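Side-chain contacts in PEPTIDE N-myristoyltransferase (Saccharomyces cerevisiae, PDB 1IIC), which catalyses the transfer of myristate from myristoyl-CoA to the N-terminal glycine of target proteins: residues Glu234-Val239 and Glu259-Asn264; Gln254-Thr257 and His263-Ile266; Leu271-Gln276 and Lys356-Asp361; Tyr281-Pro286 and Lys341-Glu346. All blocks are in the same frame, centred on the assembly; numbering follows the deposited sequence.

Interaction 1 of 4, residues Glu234-Val239 and Glu259-Asn264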
loop_
_atom_site.group_PDB
_atom_site.type_symbol
_atom_site.label_atom_id
_atom_site.label_comp_id
_atom_site.label_asym_id
_atom_site.label_seq_id
_atom_site.Cartn_x
_atom_site.Cartn_y
_atom_site.Cartn_z
ATOM N N GLU A 234 -12.349 6.628 -21.029
ATOM C CA GLU A 234 -12.825 7.926 -21.495
ATOM C C GLU A 234 -12.635 9.002 -20.421
ATOM O O GLU A 234 -12.456 10.174 -20.740
ATOM C CB GLU A 234 -14.319 7.848 -21.846
ATOM C CG GLU A 234 -14.693 6.850 -22.945
ATOM C CD GLU A 234 -14.388 5.404 -22.578
ATOM O OE1 GLU A 234 -14.873 4.940 -21.524
ATOM O OE2 GLU A 234 -13.667 4.731 -23.350
ATOM N N ASP A 235 -12.681 8.587 -19.155
ATOM C CA ASP A 235 -12.548 9.487 -18.011
ATOM C C ASP A 235 -11.119 9.869 -17.639
ATOM O O ASP A 235 -10.895 10.871 -16.962
ATOM C CB ASP A 235 -13.179 8.842 -16.776
ATOM C CG ASP A 235 -14.618 8.432 -16.987
ATOM O OD1 ASP A 235 -14.999 7.382 -16.434
ATOM O OD2 ASP A 235 -15.378 9.150 -17.678
ATOM N N ILE A 236 -10.152 9.065 -18.063
ATOM C CA ILE A 236 -8.754 9.303 -17.697
ATOM C C ILE A 236 -8.209 10.735 -17.678
ATOM O O ILE A 236 -7.643 11.159 -16.658
ATOM C CB ILE A 236 -7.808 8.428 -18.535
ATOM C CG1 ILE A 236 -8.121 6.947 -18.291
ATOM C CG2 ILE A 236 -6.364 8.712 -18.144
ATOM C CD1 ILE A 236 -7.980 6.494 -16.812
ATOM N N ASP A 237 -8.357 11.487 -18.769
ATOM C CA ASP A 237 -7.826 12.846 -18.765
ATOM C C ASP A 237 -8.366 13.680 -17.597
ATOM O O ASP A 237 -7.590 14.285 -16.870
ATOM C CB ASP A 237 -8.097 13.565 -20.096
ATOM C CG ASP A 237 -7.230 13.035 -21.237
ATOM O OD1 ASP A 237 -6.062 12.656 -20.993
ATOM O OD2 ASP A 237 -7.715 13.008 -22.383
ATOM N N GLN A 238 -9.683 13.708 -17.408
ATOM C CA GLN A 238 -10.266 14.476 -16.305
ATOM C C GLN A 238 -9.886 13.954 -14.924
ATOM O O GLN A 238 -9.462 14.718 -14.060
ATOM C CB GLN A 238 -11.794 14.480 -16.373
ATOM C CG GLN A 238 -12.400 15.542 -17.257
ATOM C CD GLN A 238 -13.864 15.748 -16.953
ATOM O OE1 GLN A 238 -14.225 16.363 -15.941
ATOM N NE2 GLN A 238 -14.721 15.216 -17.812
ATOM N N VAL A 239 -10.059 12.654 -14.711
ATOM C CA VAL A 239 -9.759 12.066 -13.409
ATOM C C VAL A 239 -8.314 12.284 -13.024
ATOM O O VAL A 239 -8.013 12.597 -11.876
ATOM C CB VAL A 239 -10.070 10.548 -13.389
ATOM C CG1 VAL A 239 -9.739 9.957 -12.025
ATOM C CG2 VAL A 239 -11.538 10.326 -13.714
ATOM N N GLU A 259 -0.121 7.326 -18.216
ATOM C CA GLU A 259 0.007 5.913 -18.530
ATOM C C GLU A 259 -0.004 5.076 -17.253
ATOM O O GLU A 259 -0.787 4.141 -17.126
ATOM C CB GLU A 259 1.297 5.685 -19.316
ATOM C CG GLU A 259 1.576 4.247 -19.653
ATOM C CD GLU A 259 2.840 4.102 -20.472
ATOM O OE1 GLU A 259 3.824 4.816 -20.165
ATOM O OE2 GLU A 259 2.851 3.276 -21.411
ATOM N N GLU A 260 0.865 5.420 -16.309
ATOM C CA GLU A 260 0.925 4.698 -15.040
ATOM C C GLU A 260 -0.430 4.771 -14.363
ATOM O O GLU A 260 -0.947 3.772 -13.886
ATOM C CB GLU A 260 1.982 5.312 -14.122
ATOM C CG GLU A 260 3.385 5.159 -14.659
ATOM C CD GLU A 260 4.415 5.938 -13.867
ATOM O OE1 GLU A 260 5.624 5.703 -14.080
ATOM O OE2 GLU A 260 4.023 6.787 -13.043
ATOM N N PHE A 261 -1.007 5.965 -14.346
ATOM C CA PHE A 261 -2.302 6.172 -13.715
ATOM C C PHE A 261 -3.358 5.248 -14.286
ATOM O O PHE A 261 -4.101 4.602 -13.544
ATOM C CB PHE A 261 -2.763 7.617 -13.886
ATOM C CG PHE A 261 -4.017 7.938 -13.126
ATOM C CD1 PHE A 261 -3.952 8.428 -11.823
ATOM C CD2 PHE A 261 -5.267 7.696 -13.690
ATOM C CE1 PHE A 261 -5.120 8.668 -11.089
ATOM C CE2 PHE A 261 -6.437 7.931 -12.964
ATOM C CZ PHE A 261 -6.363 8.415 -11.663
ATOM N N GLU A 262 -3.433 5.183 -15.609
ATOM C CA GLU A 262 -4.423 4.335 -16.253
ATOM C C GLU A 262 -4.185 2.852 -15.971
ATOM O O GLU A 262 -5.120 2.099 -15.707
ATOM C CB GLU A 262 -4.430 4.595 -17.762
ATOM C CG GLU A 262 -5.411 3.734 -18.508
ATOM C CD GLU A 262 -5.714 4.268 -19.896
ATOM O OE1 GLU A 262 -6.439 3.580 -20.649
ATOM O OE2 GLU A 262 -5.231 5.374 -20.229
ATOM N N HIS A 263 -2.933 2.424 -16.029
ATOM C CA HIS A 263 -2.637 1.023 -15.752
ATOM C C HIS A 263 -3.021 0.667 -14.315
ATOM O O HIS A 263 -3.534 -0.418 -14.033
ATOM C CB HIS A 263 -1.148 0.733 -15.933
ATOM C CG HIS A 263 -0.739 -0.598 -15.384
ATOM N ND1 HIS A 263 -0.928 -1.777 -16.074
ATOM C CD2 HIS A 263 -0.265 -0.946 -14.164
ATOM C CE1 HIS A 263 -0.592 -2.796 -15.301
ATOM N NE2 HIS A 263 -0.189 -2.318 -14.137
ATOM N N ASN A 264 -2.776 1.603 -13.411
ATOM C CA ASN A 264 -3.035 1.383 -11.998
ATOM C C ASN A 264 -4.499 1.422 -11.573
ATOM O O ASN A 264 -4.878 0.779 -10.594
ATOM C CB ASN A 264 -2.245 2.404 -11.185
ATOM C CG ASN A 264 -1.860 1.886 -9.822
ATOM O OD1 ASN A 264 -1.903 2.618 -8.836
ATOM N ND2 ASN A 264 -1.471 0.619 -9.757
#
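Ile236 and Val239 of helix 236-247 meet Phe261 and Glu262 of helix 258-265. The closest backbone approach is 6.7 Å, between Ile236 CA and Glu262 CA. Ile236 touches Glu262 and the Phe261 ring; Val239 touches the ring alone.

Ile236 sends its longer branch toward the other helix. CG1 stands anti to the carbonyl carbon (chi1 -60°), and a second bend carries CD1 to the flank of Glu262. Ile236 CD1 lies 4.1 Å from Glu262 CB and equally near its CG. Further along the glutamate, Glu262 OE2 lies 3.8 Å from Ile236 CG1. The Glu262 chain is extended, so its methylenes and then its carboxylate pass the aliphatic branch; the two side chains cross at about a right angle. Ile236 CD1 also reaches the edge of the Phe261 ring, 4.3 Å from Phe261 CD2 and near the ring plane.

Val239 faces the far end of that ring. Its CG1 is 3.7 Å from Phe261 CZ and 4.0 Å from Phe261 CE2, and it comes in obliquely. Phe261 has CG anti to its backbone N (chi1 -173°), which projects the ring into the gap between the helices.

The ring continues into a wider aromatic cluster, meeting Phe243 and Phe265. Val239 also packs on Ile290 and Phe293 of strand 290-303, so the helix pair adjoins the large mixed sheet.

No hydrogen bond crosses between the segments. Ile236, Val239 and Phe261 are buried, while Glu262 remains partly exposed. The chemistry implies dispersion and burial of apolar surface, with the methylenes of Glu262 extending that surface and its charged end at the margin.

Interaction 2 of 4, residues Gln254-Thr257 and His263-Ile266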
loop_
_atom_site.group_PDB
_atom_site.type_symbol
_atom_site.label_atom_id
_atom_site.label_comp_id
_atom_site.label_asym_id
_atom_site.label_seq_id
_atom_site.Cartn_x
_atom_site.Cartn_y
_atom_site.Cartn_z
ATOM N N GLN A 254 3.350 9.877 -5.132
ATOM C CA GLN A 254 3.938 9.255 -6.305
ATOM C C GLN A 254 3.390 10.131 -7.417
ATOM O O GLN A 254 2.185 10.370 -7.485
ATOM C CB GLN A 254 3.450 7.816 -6.529
ATOM C CG GLN A 254 4.257 7.104 -7.626
ATOM C CD GLN A 254 3.526 5.952 -8.307
ATOM O OE1 GLN A 254 2.840 5.159 -7.661
ATOM N NE2 GLN A 254 3.692 5.848 -9.624
ATOM N N ILE A 255 4.271 10.625 -8.275
ATOM C CA ILE A 255 3.849 11.469 -9.378
ATOM C C ILE A 255 3.628 10.591 -10.591
ATOM O O ILE A 255 4.558 10.285 -11.334
ATOM C CB ILE A 255 4.903 12.544 -9.666
ATOM C CG1 ILE A 255 5.041 13.445 -8.435
ATOM C CG2 ILE A 255 4.500 13.368 -10.873
ATOM C CD1 ILE A 255 6.104 14.503 -8.543
ATOM N N PHE A 256 2.380 10.174 -10.770
ATOM C CA PHE A 256 2.015 9.310 -11.878
ATOM C C PHE A 256 2.112 10.020 -13.217
ATOM O O PHE A 256 2.153 11.247 -13.284
ATOM C CB PHE A 256 0.571 8.817 -11.736
ATOM C CG PHE A 256 0.317 7.950 -10.531
ATOM C CD1 PHE A 256 0.230 8.504 -9.257
ATOM C CD2 PHE A 256 0.083 6.587 -10.683
ATOM C CE1 PHE A 256 -0.099 7.717 -8.157
ATOM C CE2 PHE A 256 -0.244 5.794 -9.592
ATOM C CZ PHE A 256 -0.338 6.365 -8.320
ATOM N N THR A 257 2.163 9.224 -14.277
ATOM C CA THR A 257 2.153 9.728 -15.643
ATOM C C THR A 257 0.759 9.238 -16.001
ATOM O O THR A 257 0.231 8.369 -15.301
ATOM C CB THR A 257 3.180 9.016 -16.542
ATOM O OG1 THR A 257 2.950 7.606 -16.498
ATOM C CG2 THR A 257 4.602 9.320 -16.088
ATOM N N HIS A 263 -2.933 2.424 -16.029
ATOM C CA HIS A 263 -2.637 1.023 -15.752
ATOM C C HIS A 263 -3.021 0.667 -14.315
ATOM O O HIS A 263 -3.534 -0.418 -14.033
ATOM C CB HIS A 263 -1.148 0.733 -15.933
ATOM C CG HIS A 263 -0.739 -0.598 -15.384
ATOM N ND1 HIS A 263 -0.928 -1.777 -16.074
ATOM C CD2 HIS A 263 -0.265 -0.946 -14.164
ATOM C CE1 HIS A 263 -0.592 -2.796 -15.301
ATOM N NE2 HIS A 263 -0.189 -2.318 -14.137
ATOM N N ASN A 264 -2.776 1.603 -13.411
ATOM C CA ASN A 264 -3.035 1.383 -11.998
ATOM C C ASN A 264 -4.499 1.422 -11.573
ATOM O O ASN A 264 -4.878 0.779 -10.594
ATOM C CB ASN A 264 -2.245 2.404 -11.185
ATOM C CG ASN A 264 -1.860 1.886 -9.822
ATOM O OD1 ASN A 264 -1.903 2.618 -8.836
ATOM N ND2 ASN A 264 -1.471 0.619 -9.757
ATOM N N PHE A 265 -5.335 2.149 -12.303
ATOM C CA PHE A 265 -6.724 2.249 -11.889
ATOM C C PHE A 265 -7.774 1.541 -12.732
ATOM O O PHE A 265 -8.911 1.374 -12.296
ATOM C CB PHE A 265 -7.057 3.723 -11.665
ATOM C CG PHE A 265 -6.239 4.341 -10.563
ATOM C CD1 PHE A 265 -5.206 5.222 -10.846
ATOM C CD2 PHE A 265 -6.452 3.965 -9.235
ATOM C CE1 PHE A 265 -4.397 5.717 -9.830
ATOM C CE2 PHE A 265 -5.644 4.454 -8.213
ATOM C CZ PHE A 265 -4.616 5.329 -8.510
ATOM N N ILE A 266 -7.404 1.108 -13.929
ATOM C CA ILE A 266 -8.341 0.358 -14.751
ATOM C C ILE A 266 -7.707 -1.021 -14.912
ATOM O O ILE A 266 -6.756 -1.199 -15.660
ATOM C CB ILE A 266 -8.573 1.033 -16.126
ATOM C CG1 ILE A 266 -9.217 2.405 -15.902
ATOM C CG2 ILE A 266 -9.481 0.146 -17.008
ATOM C CD1 ILE A 266 -9.434 3.212 -17.169
#
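Phe256 and Phe265 each hold CG anti to their own carbonyl carbon, both with chi1 near -60°, while Asn264 has CG roughly anti to its backbone N. These settings bring one corner of the Phe256 ring up to both partners. Phe256 CE2 lies 3.7 Å from Asn264 OD1 and 4.2 Å from Phe265 CE1.

The amide oxygen sits at the edge of the Phe256 ring, near its plane. Phe256 CZ is also close to Asn264 OD1, at 4.1 Å. Ring and amide planes are 33° apart. This oxygen accepts a hydrogen bond from Tyr318 OH, so its polar partner lies beyond the two segments. The same Asn264 OD1 is 3.8 Å above the plane of the Phe265 ring, offset toward the rim. The backbone of this residue is held too, since Asn264 O accepts a hydrogen bond from Trp89 NE1.

The two phenylalanine rings meet obliquely. The centroids of Phe256 and Phe265 are 5.9 Å apart and their planes are at 43°.

The chain here leaves strand 252-254, makes a short connection and enters helix 258-265. Thr257 is the N-cap of that helix, and its OG1 accepts a hydrogen bond from Glu260 N. Phe256 precedes the cap, and its ring reaches the last turn of the same helix.

Within its own segment, Phe256 carries the amide of Gln254 over one face, with Gln254 CD 3.8 Å above the plane and over its centre. Phe256 also touches Phe261 and Phe240, which joins it to the aromatic cluster between the helices. Phe265 adds an edge-to-face meeting with Phe293 of strand 290-303.

Interaction 3 of 4, residues Leu271-Gln276 and Lys356-Asp361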
loop_
_atom_site.group_PDB
_atom_site.type_symbol
_atom_site.label_atom_id
_atom_site.label_comp_id
_atom_site.label_asym_id
_atom_site.label_seq_id
_atom_site.Cartn_x
_atom_site.Cartn_y
_atom_site.Cartn_z
ATOM N N LEU A 271 -12.158 -10.033 -16.046
ATOM C CA LEU A 271 -11.872 -10.756 -14.810
ATOM C C LEU A 271 -13.137 -10.943 -13.983
ATOM O O LEU A 271 -13.853 -9.984 -13.708
ATOM C CB LEU A 271 -10.815 -10.024 -13.971
ATOM C CG LEU A 271 -9.377 -10.036 -14.507
ATOM C CD1 LEU A 271 -8.478 -9.276 -13.556
ATOM C CD2 LEU A 271 -8.888 -11.473 -14.653
ATOM N N PRO A 272 -13.429 -12.186 -13.572
ATOM C CA PRO A 272 -14.628 -12.461 -12.768
ATOM C C PRO A 272 -14.657 -11.564 -11.530
ATOM O O PRO A 272 -13.647 -10.965 -11.168
ATOM C CB PRO A 272 -14.468 -13.935 -12.399
ATOM C CG PRO A 272 -13.654 -14.485 -13.534
ATOM C CD PRO A 272 -12.630 -13.409 -13.762
ATOM N N LEU A 273 -15.812 -11.471 -10.883
ATOM C CA LEU A 273 -15.930 -10.637 -9.700
ATOM C C LEU A 273 -14.960 -11.085 -8.617
ATOM O O LEU A 273 -14.267 -10.266 -8.016
ATOM C CB LEU A 273 -17.355 -10.677 -9.143
ATOM C CG LEU A 273 -17.558 -9.836 -7.878
ATOM C CD1 LEU A 273 -17.220 -8.380 -8.175
ATOM C CD2 LEU A 273 -18.999 -9.962 -7.390
ATOM N N ASP A 274 -14.914 -12.395 -8.389
ATOM C CA ASP A 274 -14.063 -12.993 -7.367
ATOM C C ASP A 274 -12.559 -12.986 -7.671
ATOM O O ASP A 274 -11.765 -13.516 -6.893
ATOM C CB ASP A 274 -14.536 -14.427 -7.099
ATOM C CG ASP A 274 -14.310 -15.350 -8.287
ATOM O OD1 ASP A 274 -14.444 -14.896 -9.448
ATOM O OD2 ASP A 274 -14.009 -16.537 -8.056
ATOM N N LYS A 275 -12.166 -12.391 -8.792
ATOM C CA LYS A 275 -10.751 -12.319 -9.151
ATOM C C LYS A 275 -10.287 -10.883 -9.420
ATOM O O LYS A 275 -9.082 -10.608 -9.469
ATOM C CB LYS A 275 -10.470 -13.190 -10.378
ATOM C CG LYS A 275 -10.296 -14.684 -10.075
ATOM C CD LYS A 275 -10.342 -15.498 -11.369
ATOM C CE LYS A 275 -9.969 -16.957 -11.153
ATOM N NZ LYS A 275 -8.515 -17.111 -10.850
ATOM N N GLN A 276 -11.243 -9.973 -9.588
ATOM C CA GLN A 276 -10.938 -8.567 -9.848
ATOM C C GLN A 276 -10.045 -7.985 -8.755
ATOM O O GLN A 276 -10.296 -8.190 -7.570
ATOM C CB GLN A 276 -12.230 -7.755 -9.923
ATOM C CG GLN A 276 -12.062 -6.393 -10.576
ATOM C CD GLN A 276 -13.341 -5.575 -10.550
ATOM O OE1 GLN A 276 -14.435 -6.111 -10.750
ATOM N NE2 GLN A 276 -13.209 -4.265 -10.312
ATOM N N LYS A 356 -18.405 -4.134 0.105
ATOM C CA LYS A 356 -19.189 -5.209 0.689
ATOM C C LYS A 356 -19.944 -5.958 -0.406
ATOM O O LYS A 356 -19.988 -7.191 -0.398
ATOM C CB LYS A 356 -20.191 -4.701 1.721
ATOM C CG LYS A 356 -21.024 -5.858 2.266
ATOM C CD LYS A 356 -22.010 -5.455 3.322
ATOM C CE LYS A 356 -22.790 -6.690 3.764
ATOM N NZ LYS A 356 -21.849 -7.803 4.100
ATOM N N ASN A 357 -20.535 -5.212 -1.341
ATOM C CA ASN A 357 -21.267 -5.826 -2.441
ATOM C C ASN A 357 -20.314 -6.617 -3.329
ATOM O O ASN A 357 -20.741 -7.489 -4.082
ATOM C CB ASN A 357 -21.990 -4.778 -3.294
ATOM C CG ASN A 357 -23.087 -4.067 -2.542
ATOM O OD1 ASN A 357 -23.511 -4.502 -1.466
ATOM N ND2 ASN A 357 -23.561 -2.962 -3.107
ATOM N N ALA A 358 -19.026 -6.304 -3.254
ATOM C CA ALA A 358 -18.040 -7.031 -4.049
ATOM C C ALA A 358 -17.530 -8.218 -3.233
ATOM O O ALA A 358 -16.557 -8.872 -3.598
ATOM C CB ALA A 358 -16.894 -6.119 -4.430
ATOM N N ASN A 359 -18.208 -8.486 -2.123
ATOM C CA ASN A 359 -17.868 -9.590 -1.240
ATOM C C ASN A 359 -16.596 -9.396 -0.401
ATOM O O ASN A 359 -15.903 -10.360 -0.078
ATOM C CB ASN A 359 -17.785 -10.907 -2.036
ATOM C CG ASN A 359 -19.103 -11.259 -2.734
ATOM O OD1 ASN A 359 -20.171 -11.277 -2.108
ATOM N ND2 ASN A 359 -19.027 -11.544 -4.035
ATOM N N MET A 360 -16.281 -8.151 -0.061
ATOM C CA MET A 360 -15.143 -7.883 0.811
ATOM C C MET A 360 -15.782 -8.086 2.194
ATOM O O MET A 360 -16.940 -7.701 2.399
ATOM C CB MET A 360 -14.657 -6.428 0.674
ATOM C CG MET A 360 -14.074 -6.051 -0.693
ATOM S SD MET A 360 -12.646 -7.054 -1.137
ATOM C CE MET A 360 -13.464 -8.427 -1.995
ATOM N N ASP A 361 -15.045 -8.673 3.132
ATOM C CA ASP A 361 -15.578 -8.939 4.469
ATOM C C ASP A 361 -15.208 -7.895 5.500
ATOM O O ASP A 361 -15.875 -7.767 6.522
ATOM C CB ASP A 361 -15.114 -10.316 4.945
ATOM C CG ASP A 361 -15.818 -11.440 4.223
ATOM O OD1 ASP A 361 -15.146 -12.420 3.827
ATOM O OD2 ASP A 361 -17.053 -11.344 4.053
#
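Leu273 meets Ala358 and Asn359 at the point where helix 334-357 ends. Leu273 CA lies 7.0 Å from Ala358 CA, the nearest backbone approach between the segments. With CG anti to the backbone N (chi1 179°), the leucine stretches from its loop toward the helix end and parts into two methyl branches.

The closest touch is made by one of these branches. Leu273 CD2 lies 3.7 Å from Asn359 ND2, and the two side chains cross at about a right angle. This is a van der Waals contact between a methyl and an amide nitrogen. It lies on the solvent side, for Leu273 and Asn359 are both exposed.

The other approaches are looser. Leu273 CD1 is 4.4 Å from Ala358 CB, so the buried member of the group is only lightly touched. Leu273 CD2 is 4.5 Å from Asn357 O, a marginal distance. The amide of Asn357, also exposed, turns away from the leucine, and its ND2 donates a hydrogen bond to Ala221 O. No hydrogen bond joins the segments.

Each partner has its own backbone order. In the loop, Lys275 N bonds to Pro272 O at 3.1 Å, closing a turn around Leu273 and Asp274. On the helix side, Asn359 N bonds to Lys356 O at 2.8 Å, and Met360 N reaches back to Ala355 O. Asn359 has positive phi (73°) and is the C-prime residue. The arrangement is a Schellman motif ending a long helix, with a leucine from the loop before strand 278-284 laid against it.

Interaction 4 of 4, residues Tyr281-Pro286 and Lys341-Glu346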
loop_
_atom_site.group_PDB
_atom_site.type_symbol
_atom_site.label_atom_id
_atom_site.label_comp_id
_atom_site.label_asym_id
_atom_site.label_seq_id
_atom_site.Cartn_x
_atom_site.Cartn_y
_atom_site.Cartn_z
ATOM N N TYR A 281 -13.833 4.089 -9.013
ATOM C CA TYR A 281 -15.100 4.767 -9.272
ATOM C C TYR A 281 -14.937 6.262 -9.439
ATOM O O TYR A 281 -13.988 6.865 -8.951
ATOM C CB TYR A 281 -16.087 4.473 -8.141
ATOM C CG TYR A 281 -16.239 2.997 -7.937
ATOM C CD1 TYR A 281 -15.281 2.282 -7.226
ATOM C CD2 TYR A 281 -17.263 2.288 -8.570
ATOM C CE1 TYR A 281 -15.323 0.898 -7.156
ATOM C CE2 TYR A 281 -17.314 0.895 -8.507
ATOM C CZ TYR A 281 -16.331 0.210 -7.797
ATOM O OH TYR A 281 -16.333 -1.162 -7.749
ATOM N N VAL A 282 -15.900 6.852 -10.127
ATOM C CA VAL A 282 -15.892 8.270 -10.409
ATOM C C VAL A 282 -17.304 8.815 -10.226
ATOM O O VAL A 282 -18.273 8.060 -10.233
ATOM C CB VAL A 282 -15.428 8.506 -11.872
ATOM C CG1 VAL A 282 -15.944 9.822 -12.386
ATOM C CG2 VAL A 282 -13.908 8.465 -11.952
ATOM N N VAL A 283 -17.410 10.121 -10.020
ATOM C CA VAL A 283 -18.708 10.765 -9.904
ATOM C C VAL A 283 -18.734 11.792 -11.030
ATOM O O VAL A 283 -17.860 12.656 -11.109
ATOM C CB VAL A 283 -18.904 11.486 -8.551
ATOM C CG1 VAL A 283 -20.220 12.257 -8.569
ATOM C CG2 VAL A 283 -18.921 10.475 -7.403
ATOM N N GLU A 284 -19.725 11.673 -11.909
ATOM C CA GLU A 284 -19.872 12.584 -13.041
ATOM C C GLU A 284 -21.149 13.431 -12.940
ATOM O O GLU A 284 -22.243 12.902 -12.756
ATOM C CB GLU A 284 -19.883 11.779 -14.345
ATOM C CG GLU A 284 -20.178 12.608 -15.572
ATOM C CD GLU A 284 -20.104 11.809 -16.853
ATOM O OE1 GLU A 284 -20.726 10.724 -16.916
ATOM O OE2 GLU A 284 -19.434 12.278 -17.798
ATOM N N GLN A 285 -21.000 14.745 -13.060
ATOM C CA GLN A 285 -22.135 15.661 -12.986
ATOM C C GLN A 285 -22.827 15.795 -14.348
ATOM O O GLN A 285 -22.217 15.564 -15.393
ATOM C CB GLN A 285 -21.671 17.033 -12.499
ATOM C CG GLN A 285 -20.936 17.021 -11.154
ATOM C CD GLN A 285 -21.710 16.311 -10.048
ATOM O OE1 GLN A 285 -22.940 16.337 -10.016
ATOM N NE2 GLN A 285 -20.983 15.685 -9.127
ATOM N N PRO A 286 -24.108 16.189 -14.353
ATOM C CA PRO A 286 -24.852 16.338 -15.605
ATOM C C PRO A 286 -24.126 17.056 -16.741
ATOM O O PRO A 286 -24.445 16.828 -17.899
ATOM C CB PRO A 286 -26.119 17.062 -15.163
ATOM C CG PRO A 286 -26.347 16.490 -13.793
ATOM C CD PRO A 286 -24.954 16.564 -13.201
ATOM N N LYS A 341 -14.874 17.032 4.552
ATOM C CA LYS A 341 -15.303 15.950 5.424
ATOM C C LYS A 341 -16.668 15.389 5.032
ATOM O O LYS A 341 -16.873 14.176 5.028
ATOM C CB LYS A 341 -15.353 16.409 6.881
ATOM C CG LYS A 341 -15.839 15.295 7.763
ATOM C CD LYS A 341 -16.037 15.683 9.197
ATOM C CE LYS A 341 -16.397 14.438 9.993
ATOM N NZ LYS A 341 -17.031 14.761 11.297
ATOM N N THR A 342 -17.605 16.274 4.709
ATOM C CA THR A 342 -18.939 15.844 4.314
ATOM C C THR A 342 -18.898 15.037 3.019
ATOM O O THR A 342 -19.621 14.057 2.876
ATOM C CB THR A 342 -19.888 17.046 4.128
ATOM O OG1 THR A 342 -20.034 17.726 5.375
ATOM C CG2 THR A 342 -21.281 16.573 3.667
ATOM N N ARG A 343 -18.047 15.438 2.079
ATOM C CA ARG A 343 -17.962 14.723 0.810
ATOM C C ARG A 343 -17.269 13.364 0.959
ATOM O O ARG A 343 -17.734 12.355 0.431
ATOM C CB ARG A 343 -17.232 15.579 -0.227
ATOM C CG ARG A 343 -17.350 15.066 -1.645
ATOM C CD ARG A 343 -18.815 14.830 -2.009
ATOM N NE ARG A 343 -19.002 14.589 -3.432
ATOM C CZ ARG A 343 -20.181 14.367 -4.001
ATOM N NH1 ARG A 343 -21.290 14.348 -3.262
ATOM N NH2 ARG A 343 -20.254 14.195 -5.317
ATOM N N LEU A 344 -16.162 13.341 1.692
ATOM C CA LEU A 344 -15.420 12.102 1.904
ATOM C C LEU A 344 -16.264 11.093 2.665
ATOM O O LEU A 344 -16.268 9.910 2.338
ATOM C CB LEU A 344 -14.109 12.374 2.656
ATOM C CG LEU A 344 -13.067 13.220 1.905
ATOM C CD1 LEU A 344 -11.773 13.247 2.703
ATOM C CD2 LEU A 344 -12.809 12.641 0.505
ATOM N N CYS A 345 -16.974 11.551 3.686
ATOM C CA CYS A 345 -17.833 10.643 4.434
ATOM C C CYS A 345 -18.866 10.035 3.483
ATOM O O CYS A 345 -19.243 8.877 3.639
ATOM C CB CYS A 345 -18.541 11.382 5.579
ATOM S SG CYS A 345 -17.487 11.697 7.003
ATOM N N GLU A 346 -19.316 10.816 2.498
ATOM C CA GLU A 346 -20.300 10.332 1.522
ATOM C C GLU A 346 -19.669 9.322 0.570
ATOM O O GLU A 346 -20.159 8.208 0.412
ATOM C CB GLU A 346 -20.868 11.493 0.691
ATOM C CG GLU A 346 -21.725 12.491 1.459
ATOM C CD GLU A 346 -22.125 13.711 0.619
ATOM O OE1 GLU A 346 -22.938 14.523 1.114
ATOM O OE2 GLU A 346 -21.628 13.864 -0.526
HETATM O O HOH W 1 -22.418 14.075 -6.931
#
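Val283 and Gln285 approach Arg343 from strand 278-284 and the residues just after it. Arg343 belongs to helix 334-357, which packs beside the mixed sheet of the C-terminal half of this acyltransferase, a member of the acetyltransferase clan.

Van der Waals contact comes from the valine. Val283 CG1 lies 3.8 Å from Arg343 NH2 and meets the guanidinium obliquely. The two side chains come from opposite directions.

The polar link is through one water. It accepts from Gln285 NE2 at 3.1 Å and from Arg343 NH2 at 2.7 Å. These two donors, Gln285 NE2 and Arg343 NH2, are themselves 4.2 Å apart and not bonded to each other; the amide and guanidinium planes are at 42°. The water lies at the edge of the guanidinium, in its plane. Gln285 NE2 also bonds to Thr291 OG1.

Charge pairing fixes the arginine from two ends. NH2 makes a salt bridge with Asp292 of strand 290-303. Within the helix, NH1 pairs with Glu346, about one turn further on. Asp292 and Glu346 thus hold NH2 and NH1 of the same guanidinium, which limits its rotation. The arginine chain bends at chi2 (52°) and then runs extended to the strand.

In the bridge to Glu346, Arg343 NH1 stands 2.8 Å from Glu346 OE2, nearly along the carboxylate C-O axis, and the oxygen is 17° out of the guanidinium plane.

Overall arrangement
All four interactions lie in the C-terminal half of the chain. Interactions 1 and 2 form one unit: their centres are about 7 Å apart, they share His263 and Asn264, and both use helix 258-265. Interaction 4 touches interaction 1 through Val239 CG2 and Val282 CG2, 3.5 Å apart, though their centres are about 18 Å apart. Interactions 3 and 4 both use helix 334-357, and interaction 4 is nested in the loop that interaction 3 closes. Their centres are about 22 Å apart, with nearest atoms about 5 Å apart. Interaction 3 touches none of the others. The bound myristoyl-CoA lies mainly in the other half of the molecule.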